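Local coordinates for lipolytic protein G-D-S-L family (Veillonella parvula DSM 2008, PDB 4RW0) that probably hydrolyses ester bonds of lipid-like or other acylated substrates as a GDSL-type lipase/acylhydrolase, at residues Glu5-Gly10 / Glu56-Thr61; Trp25-Asp30 / Phe38-Glu43; Gln49-Asn54 / Ile70-Gly75. All blocks are in the same frame, centred on the assembly; numbering follows the deposited sequence. Where two conformers were deposited one is given.

Contact 1 of 3, residues Glu5-Gly10 / Glu56-Thr61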
# COMPACT_ATOMS: atom_id res chain seq x y z
N GLU A 5 -9.98 -13.40 4.68
CA GLU A 5 -8.94 -12.58 5.35
C GLU A 5 -8.04 -11.82 4.41
O GLU A 5 -7.43 -12.37 3.49
CB GLU A 5 -8.12 -13.49 6.31
CG GLU A 5 -6.90 -12.86 6.98
CD GLU A 5 -6.23 -13.74 8.07
OE1 GLU A 5 -5.18 -14.39 7.75
OE2 GLU A 5 -6.75 -13.78 9.24
N ILE A 6 -7.95 -10.52 4.62
CA ILE A 6 -6.98 -9.69 4.00
C ILE A 6 -6.08 -9.03 5.05
O ILE A 6 -6.58 -8.32 5.96
CB ILE A 6 -7.63 -8.63 3.11
CG1 ILE A 6 -8.50 -9.36 2.09
CG2 ILE A 6 -6.56 -7.76 2.47
CD1 ILE A 6 -8.96 -8.49 0.92
N ILE A 7 -4.79 -9.33 4.95
CA ILE A 7 -3.74 -8.88 5.90
C ILE A 7 -3.01 -7.73 5.19
O ILE A 7 -2.56 -7.92 4.06
CB ILE A 7 -2.71 -10.03 6.13
CG1 ILE A 7 -3.36 -11.22 6.72
CG2 ILE A 7 -1.65 -9.58 7.11
CD1 ILE A 7 -4.08 -10.94 8.05
N CYS A 8 -2.95 -6.54 5.80
CA CYS A 8 -2.33 -5.38 5.20
C CYS A 8 -1.06 -4.94 5.90
O CYS A 8 -1.06 -4.62 7.12
CB CYS A 8 -3.31 -4.16 5.15
SG CYS A 8 -4.93 -4.66 4.45
N PHE A 9 0.02 -4.84 5.13
CA PHE A 9 1.31 -4.33 5.61
C PHE A 9 1.71 -3.08 4.86
O PHE A 9 1.38 -2.91 3.65
CB PHE A 9 2.41 -5.37 5.32
CG PHE A 9 2.26 -6.66 6.08
CD1 PHE A 9 2.66 -6.78 7.35
CD2 PHE A 9 1.64 -7.75 5.50
CE1 PHE A 9 2.50 -7.97 8.07
CE2 PHE A 9 1.53 -8.94 6.17
CZ PHE A 9 1.94 -9.05 7.47
N GLY A 10 2.46 -2.23 5.58
CA GLY A 10 3.00 -1.00 5.05
C GLY A 10 3.38 0.01 6.12
O GLY A 10 3.63 -0.35 7.25
N GLU A 56 7.58 -11.34 8.21
CA GLU A 56 8.20 -12.60 8.75
C GLU A 56 7.62 -12.89 10.09
O GLU A 56 7.31 -14.04 10.40
CB GLU A 56 9.72 -12.47 8.92
CG GLU A 56 10.53 -12.27 7.64
CD GLU A 56 12.01 -11.84 7.89
OE1 GLU A 56 12.32 -11.36 9.01
OE2 GLU A 56 12.85 -11.89 6.92
N ASN A 57 7.45 -11.86 10.93
CA ASN A 57 6.97 -12.16 12.32
C ASN A 57 5.54 -12.65 12.29
O ASN A 57 5.13 -13.53 13.06
CB ASN A 57 7.07 -10.92 13.23
CG ASN A 57 8.51 -10.44 13.41
OD1 ASN A 57 9.47 -11.21 13.27
ND2 ASN A 57 8.68 -9.15 13.65
N TRP A 58 4.76 -12.16 11.34
CA TRP A 58 3.41 -12.72 11.18
C TRP A 58 3.46 -14.11 10.55
O TRP A 58 2.75 -15.04 10.95
CB TRP A 58 2.53 -11.75 10.31
CG TRP A 58 1.32 -12.42 9.71
CD1 TRP A 58 0.19 -12.68 10.36
CD2 TRP A 58 1.18 -12.96 8.41
NE1 TRP A 58 -0.67 -13.37 9.55
CE2 TRP A 58 -0.09 -13.50 8.31
CE3 TRP A 58 2.01 -13.01 7.30
CZ2 TRP A 58 -0.55 -14.16 7.20
CZ3 TRP A 58 1.51 -13.60 6.10
CH2 TRP A 58 0.29 -14.22 6.09
N ALA A 59 4.23 -14.25 9.47
CA ALA A 59 4.22 -15.50 8.70
C ALA A 59 4.53 -16.74 9.53
O ALA A 59 3.91 -17.77 9.35
CB ALA A 59 5.21 -15.39 7.54
N VAL A 60 5.44 -16.61 10.46
CA VAL A 60 5.79 -17.75 11.33
C VAL A 60 4.70 -18.18 12.24
O VAL A 60 4.79 -19.26 12.75
CB VAL A 60 7.04 -17.51 12.20
CG1 VAL A 60 8.22 -17.45 11.28
CG2 VAL A 60 6.93 -16.28 13.13
N THR A 61 3.66 -17.34 12.43
CA THR A 61 2.48 -17.71 13.19
C THR A 61 1.26 -17.99 12.40
O THR A 61 0.23 -18.33 12.96
CB THR A 61 2.00 -16.55 14.12
OG1 THR A 61 1.53 -15.40 13.35
CG2 THR A 61 3.14 -16.05 14.90
O HOH W 1 -3.47 -14.42 9.90

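Contact 2 of 3, residues Trp25-Asp30 / Phe38-Glu43. With NA (sodium ion), chain D.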
# COMPACT_ATOMS: atom_id res chain seq x y z
N TRP A 25 -7.94 4.39 4.89
CA TRP A 25 -8.54 3.65 3.80
C TRP A 25 -8.79 2.19 4.07
O TRP A 25 -9.76 1.61 3.59
CB TRP A 25 -7.75 3.80 2.48
CG TRP A 25 -6.35 3.17 2.44
CD1 TRP A 25 -5.17 3.75 2.85
CD2 TRP A 25 -6.04 1.84 2.06
NE1 TRP A 25 -4.13 2.81 2.71
CE2 TRP A 25 -4.65 1.65 2.24
CE3 TRP A 25 -6.79 0.78 1.59
CZ2 TRP A 25 -4.01 0.45 1.88
CZ3 TRP A 25 -6.18 -0.39 1.30
CH2 TRP A 25 -4.79 -0.55 1.45
N VAL A 26 -7.95 1.56 4.87
CA VAL A 26 -8.18 0.13 5.19
C VAL A 26 -9.45 -0.07 5.97
O VAL A 26 -10.26 -0.97 5.69
CB VAL A 26 -6.95 -0.47 5.95
CG1 VAL A 26 -7.22 -1.93 6.39
CG2 VAL A 26 -5.71 -0.39 5.09
N GLU A 27 -9.66 0.85 6.86
CA GLU A 27 -10.79 0.71 7.68
C GLU A 27 -12.11 1.02 6.98
O GLU A 27 -13.12 0.37 7.24
CB GLU A 27 -10.57 1.57 8.93
CG GLU A 27 -9.61 0.95 9.95
CD GLU A 27 -8.13 1.03 9.55
OE1 GLU A 27 -7.74 1.99 8.87
OE2 GLU A 27 -7.36 0.12 9.94
N ILE A 28 -12.08 2.00 6.08
CA ILE A 28 -13.20 2.28 5.17
C ILE A 28 -13.53 1.02 4.38
O ILE A 28 -14.70 0.62 4.27
CB ILE A 28 -12.89 3.51 4.25
CG1 ILE A 28 -12.82 4.76 5.12
CG2 ILE A 28 -14.01 3.67 3.27
CD1 ILE A 28 -12.34 6.00 4.39
N CYS A 29 -12.51 0.35 3.86
CA CYS A 29 -12.76 -0.84 3.09
C CYS A 29 -13.38 -1.93 3.96
O CYS A 29 -14.35 -2.58 3.56
CB CYS A 29 -11.53 -1.38 2.42
SG CYS A 29 -10.83 -0.40 1.12
N ASP A 30 -12.91 -2.07 5.18
CA ASP A 30 -13.42 -3.10 6.03
C ASP A 30 -14.93 -2.89 6.37
O ASP A 30 -15.71 -3.89 6.52
CB ASP A 30 -12.65 -3.13 7.34
CG ASP A 30 -13.01 -4.34 8.19
OD1 ASP A 30 -12.60 -5.45 7.94
OD2 ASP A 30 -13.71 -4.18 9.15
N PHE A 38 -10.37 -7.19 7.31
CA PHE A 38 -9.05 -6.59 7.06
C PHE A 38 -8.36 -6.48 8.43
O PHE A 38 -8.96 -5.99 9.41
CB PHE A 38 -9.14 -5.19 6.44
CG PHE A 38 -9.70 -5.17 5.02
CD1 PHE A 38 -11.06 -5.32 4.82
CD2 PHE A 38 -8.88 -5.03 3.94
CE1 PHE A 38 -11.60 -5.28 3.55
CE2 PHE A 38 -9.40 -5.01 2.67
CZ PHE A 38 -10.76 -5.11 2.47
N THR A 39 -7.10 -6.92 8.51
CA THR A 39 -6.27 -6.64 9.65
C THR A 39 -5.12 -5.75 9.22
O THR A 39 -4.38 -6.06 8.28
CB THR A 39 -5.76 -7.94 10.30
OG1 THR A 39 -6.86 -8.77 10.56
CG2 THR A 39 -5.02 -7.63 11.58
N ASN A 40 -4.95 -4.63 9.93
CA ASN A 40 -3.93 -3.66 9.60
C ASN A 40 -2.63 -3.86 10.39
O ASN A 40 -2.61 -3.63 11.54
CB ASN A 40 -4.45 -2.27 9.85
CG ASN A 40 -3.78 -1.21 9.01
OD1 ASN A 40 -2.58 -1.28 8.71
ND2 ASN A 40 -4.57 -0.14 8.65
N TYR A 41 -1.57 -4.24 9.71
CA TYR A 41 -0.21 -4.37 10.29
C TYR A 41 0.67 -3.20 9.93
O TYR A 41 1.90 -3.20 10.12
CB TYR A 41 0.41 -5.70 9.84
CG TYR A 41 -0.15 -6.91 10.44
CD1 TYR A 41 -1.33 -7.45 10.01
CD2 TYR A 41 0.53 -7.60 11.47
CE1 TYR A 41 -1.87 -8.58 10.58
CE2 TYR A 41 0.01 -8.77 12.06
CZ TYR A 41 -1.17 -9.26 11.60
OH TYR A 41 -1.80 -10.32 12.15
N GLY A 42 0.07 -2.12 9.41
CA GLY A 42 0.81 -1.00 9.03
C GLY A 42 1.53 -0.40 10.22
O GLY A 42 1.00 -0.38 11.34
N GLU A 43 2.64 0.26 9.97
CA GLU A 43 3.46 0.78 11.09
C GLU A 43 4.03 2.12 10.68
O GLU A 43 4.72 2.25 9.67
CB GLU A 43 4.59 -0.20 11.42
CG GLU A 43 5.57 0.29 12.47
CD GLU A 43 6.88 -0.57 12.47
OE1 GLU A 43 6.81 -1.82 12.34
OE2 GLU A 43 7.99 0.02 12.50
NA NA D . -15.70 -6.33 6.67

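Contact 3 of 3, residues Gln49-Asn54 / Ile70-Gly75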
# COMPACT_ATOMS: atom_id res chain seq x y z
N GLN A 49 12.50 -2.62 4.37
CA GLN A 49 13.09 -3.76 5.09
C GLN A 49 12.38 -3.99 6.42
O GLN A 49 12.20 -5.12 6.85
CB GLN A 49 14.59 -3.54 5.33
CG GLN A 49 15.27 -4.76 6.01
CD GLN A 49 15.34 -5.98 5.10
OE1 GLN A 49 15.83 -5.92 3.97
NE2 GLN A 49 14.77 -7.05 5.54
N GLY A 50 12.04 -2.93 7.13
CA GLY A 50 11.20 -3.10 8.33
C GLY A 50 9.87 -3.81 8.09
O GLY A 50 9.40 -4.66 8.88
N MSE A 51 9.27 -3.54 6.95
CA MSE A 51 8.03 -4.28 6.57
C MSE A 51 8.28 -5.77 6.39
O MSE A 51 7.47 -6.57 6.70
CB MSE A 51 7.40 -3.69 5.29
CG MSE A 51 6.10 -4.42 4.89
SE MSE A 51 5.17 -3.61 3.30
CE MSE A 51 6.43 -4.27 1.94
N ILE A 52 9.37 -6.13 5.73
CA ILE A 52 9.79 -7.55 5.64
C ILE A 52 9.83 -8.19 6.99
O ILE A 52 9.29 -9.31 7.19
CB ILE A 52 11.13 -7.69 4.87
CG1 ILE A 52 10.88 -7.34 3.42
CG2 ILE A 52 11.67 -9.13 4.96
CD1 ILE A 52 12.10 -7.19 2.56
N TYR A 53 10.43 -7.52 7.94
CA TYR A 53 10.43 -8.06 9.30
C TYR A 53 9.02 -8.29 9.85
O TYR A 53 8.72 -9.31 10.49
CB TYR A 53 11.26 -7.22 10.28
CG TYR A 53 12.72 -6.99 9.89
CD1 TYR A 53 13.47 -7.93 9.14
CD2 TYR A 53 13.35 -5.81 10.23
CE1 TYR A 53 14.79 -7.67 8.75
CE2 TYR A 53 14.66 -5.53 9.85
CZ TYR A 53 15.40 -6.50 9.15
OH TYR A 53 16.65 -6.08 8.80
N ASN A 54 8.12 -7.31 9.61
CA ASN A 54 6.73 -7.50 10.04
C ASN A 54 6.08 -8.67 9.41
O ASN A 54 5.33 -9.40 10.04
CB ASN A 54 5.92 -6.23 9.81
CG ASN A 54 6.39 -5.07 10.69
OD1 ASN A 54 6.94 -5.26 11.76
ND2 ASN A 54 6.11 -3.88 10.27
N ILE A 70 -2.91 -10.85 0.86
CA ILE A 70 -1.93 -10.07 1.58
C ILE A 70 -1.66 -8.82 0.77
O ILE A 70 -1.10 -8.87 -0.33
CB ILE A 70 -0.65 -10.83 1.85
CG1 ILE A 70 -0.96 -12.10 2.59
CG2 ILE A 70 0.38 -9.99 2.60
CD1 ILE A 70 0.12 -13.09 2.59
N PHE A 71 -2.04 -7.67 1.34
CA PHE A 71 -1.74 -6.40 0.70
C PHE A 71 -0.40 -5.84 1.20
O PHE A 71 -0.16 -5.89 2.37
CB PHE A 71 -2.89 -5.41 1.03
CG PHE A 71 -2.54 -3.96 0.65
CD1 PHE A 71 -2.80 -3.51 -0.65
CD2 PHE A 71 -1.85 -3.14 1.49
CE1 PHE A 71 -2.48 -2.25 -1.03
CE2 PHE A 71 -1.50 -1.84 1.09
CZ PHE A 71 -1.80 -1.42 -0.20
N LEU A 72 0.46 -5.32 0.33
CA LEU A 72 1.72 -4.74 0.69
C LEU A 72 1.88 -3.39 -0.03
O LEU A 72 1.63 -3.25 -1.23
CB LEU A 72 2.90 -5.57 0.14
CG LEU A 72 2.86 -7.01 0.42
CD1 LEU A 72 4.02 -7.69 -0.28
CD2 LEU A 72 2.96 -7.13 1.93
N MSE A 73 2.41 -2.44 0.68
CA MSE A 73 2.79 -1.17 0.07
C MSE A 73 3.78 -0.45 0.94
O MSE A 73 3.51 -0.22 2.16
CB MSE A 73 1.50 -0.31 -0.14
CG MSE A 73 1.91 1.03 -0.67
SE MSE A 73 0.28 2.16 -1.10
CE MSE A 73 -0.54 2.43 0.70
N CYS A 74 4.93 -0.01 0.40
CA CYS A 74 5.92 0.67 1.24
C CYS A 74 6.98 1.37 0.37
O CYS A 74 7.00 1.22 -0.83
CB CYS A 74 6.59 -0.37 2.16
SG CYS A 74 7.11 0.29 3.75
N GLY A 75 7.84 2.15 0.99
CA GLY A 75 9.00 2.71 0.30
C GLY A 75 9.14 4.18 0.40
O GLY A 75 10.25 4.71 0.29

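Contact 1 of 3, residues Glu5-Gly10 / Glu56-Thr61
F9 and W58 meet as an offset edge-to-face pair, with the edge of the F9 ring toward the face of the W58 indole. The centroid of the F9 ring lies 5.9 Å from that of the indole six-membered ring, and the planes are inclined at 60°. The leading atom is F9 CZ, 4.0 Å from W58 CB and equally close to W58 CE3; the W58 methylene lies at the phenyl edge, near its plane. I7 supplies the second hydrophobic touch: its CG2 branch lies over an indole face, while CG1 comes to 4.1 Å from W58 CZ2.

W58 reaches the strand because its CG is anti to the backbone N (chi1 161°), which carries the indole off the helix and across I7 and F9. Its polar edge is served by a water lying in the ring plane. This water accepts from W58 NE1 at 3.0 Å and donates to E5 OE1 at 2.7 Å, linking the buried indole to a carboxylate that also pairs with R68. On the backbone side, W58 O takes two bonds from T61, one from its N and one from OG1 (2.7 Å), which ties the chain leaving the helix back to the residue that makes the contact.

In the wider fold, the contact illustrates how one large side chain seats the last part of helix 48-59 against strand 4-10, an inner strand of the parallel sheet next to edge strand 36-40. Y41 meets both aromatic rings from beyond strand 36-40, while I70 of strand 69-73 touches both.

Contact 2 of 3, residues Trp25-Asp30 / Phe38-Glu43
N40 ND2 is gripped twice, by E27 OE2 of helix 25-32 and by T14 O of helix 12-15, tying strand 36-40 to both. This is part of a beta-alpha-beta unit of the SGNH hydrolase fold: strand 4-10 leads through helix 25-32 to the neighbouring parallel strand 36-40. Locally, helix and strand run nearly antiparallel (163°), with axes 8.7 Å apart.

The bond from N40 ND2 to E27 OE2 is 3.1 Å long and nearly straight. It uses the syn lone pair of the carboxylate, and carboxylate and amide lie almost in one plane. E27 starts away from the strand, but its chain bends at chi2 (75°) and brings the carboxylate back. At the other end of the amide, N40 OD1 accepts from G42 N in an Asx turn, so both ends of the group are fixed. With an alanine in place of N40, E27 OE2, T14 O and G42 N would probably each lose a mate, and the Asx turn would be less firmly set.

Between the polar links lies an apolar middle. V26 CG1 packs 3.8 Å from F38 CB, and C29 CB stands over a face of the F38 ring, 4.2 Å from its centroid, as a CH-pi contact. F182 of helix 168-182 adds an edge-to-face partner to F38.

At the far end, D30 works through two groups. Its carbonyl O binds the sodium ion at 2.4 Å together with the carbonyls of I33 and V36, which fastens the turn between helix and strand. Its carboxylate makes a separate link: D30 OD1 accepts from F38 N at 2.9 Å, on the anti side and 23° out of the carboxylate plane.

Contact 3 of 3, residues Gln49-Asn54 / Ile70-Gly75
M51, a selenomethionine, reaches from helix 48-59 to L72 and C74 as a long apolar arm. Its first two torsions are extended, with CG anti to the backbone N (chi1 -179°), so the chain runs straight out from the helix before bending at chi3 (74°). The bend lays SE and CE against L72 and C74. SE comes 3.7 Å from C74 CB and passes M73 O at 3.9 Å; the terminal CE is 3.9 Å from C74 CB and 4.2 Å from L72 CB. M51 and L72 meet at about a right angle, so the methyl touches the root of the leucine and does not run alongside it. No hydrogen bond joins the two segments; the contact between them is buried and essentially apolar, an example of a helix docked through a single flexible chain.

Just beyond C74, G75 occupies the N-cap position of helix 76-80 and opens a G-T-N-D sequence, consistent with the block in SGNH hydrolases that supplies an oxyanion-hole asparagine. M51 packs between its helix and strand 69-73, flanked by F9 of the adjacent strand 4-10 and by L92 and A95 of helix 85-100, which shares this face of the sheet.

From the N terminus, strand 4-10 opens the loop that contact 1 closes when the end of helix 48-59 returns to it. Contact 2 is nested inside that loop, joining helix 25-32 to edge strand 36-40 after a short turn. Contact 3 opens on helix 48-59, still within the loop, and closes on strand 69-73 beyond it, so it crosses contact 1 but follows contact 2 in series. Backbone hydrogen bonds stitch strand 4-10 to strands 36-40 and 69-73 on its two sides, joining all three contacts through one sheet. Contacts 1 and 3 share helix 48-59, and E43 OE1 accepts from N54 ND2 between contacts 2 and 3.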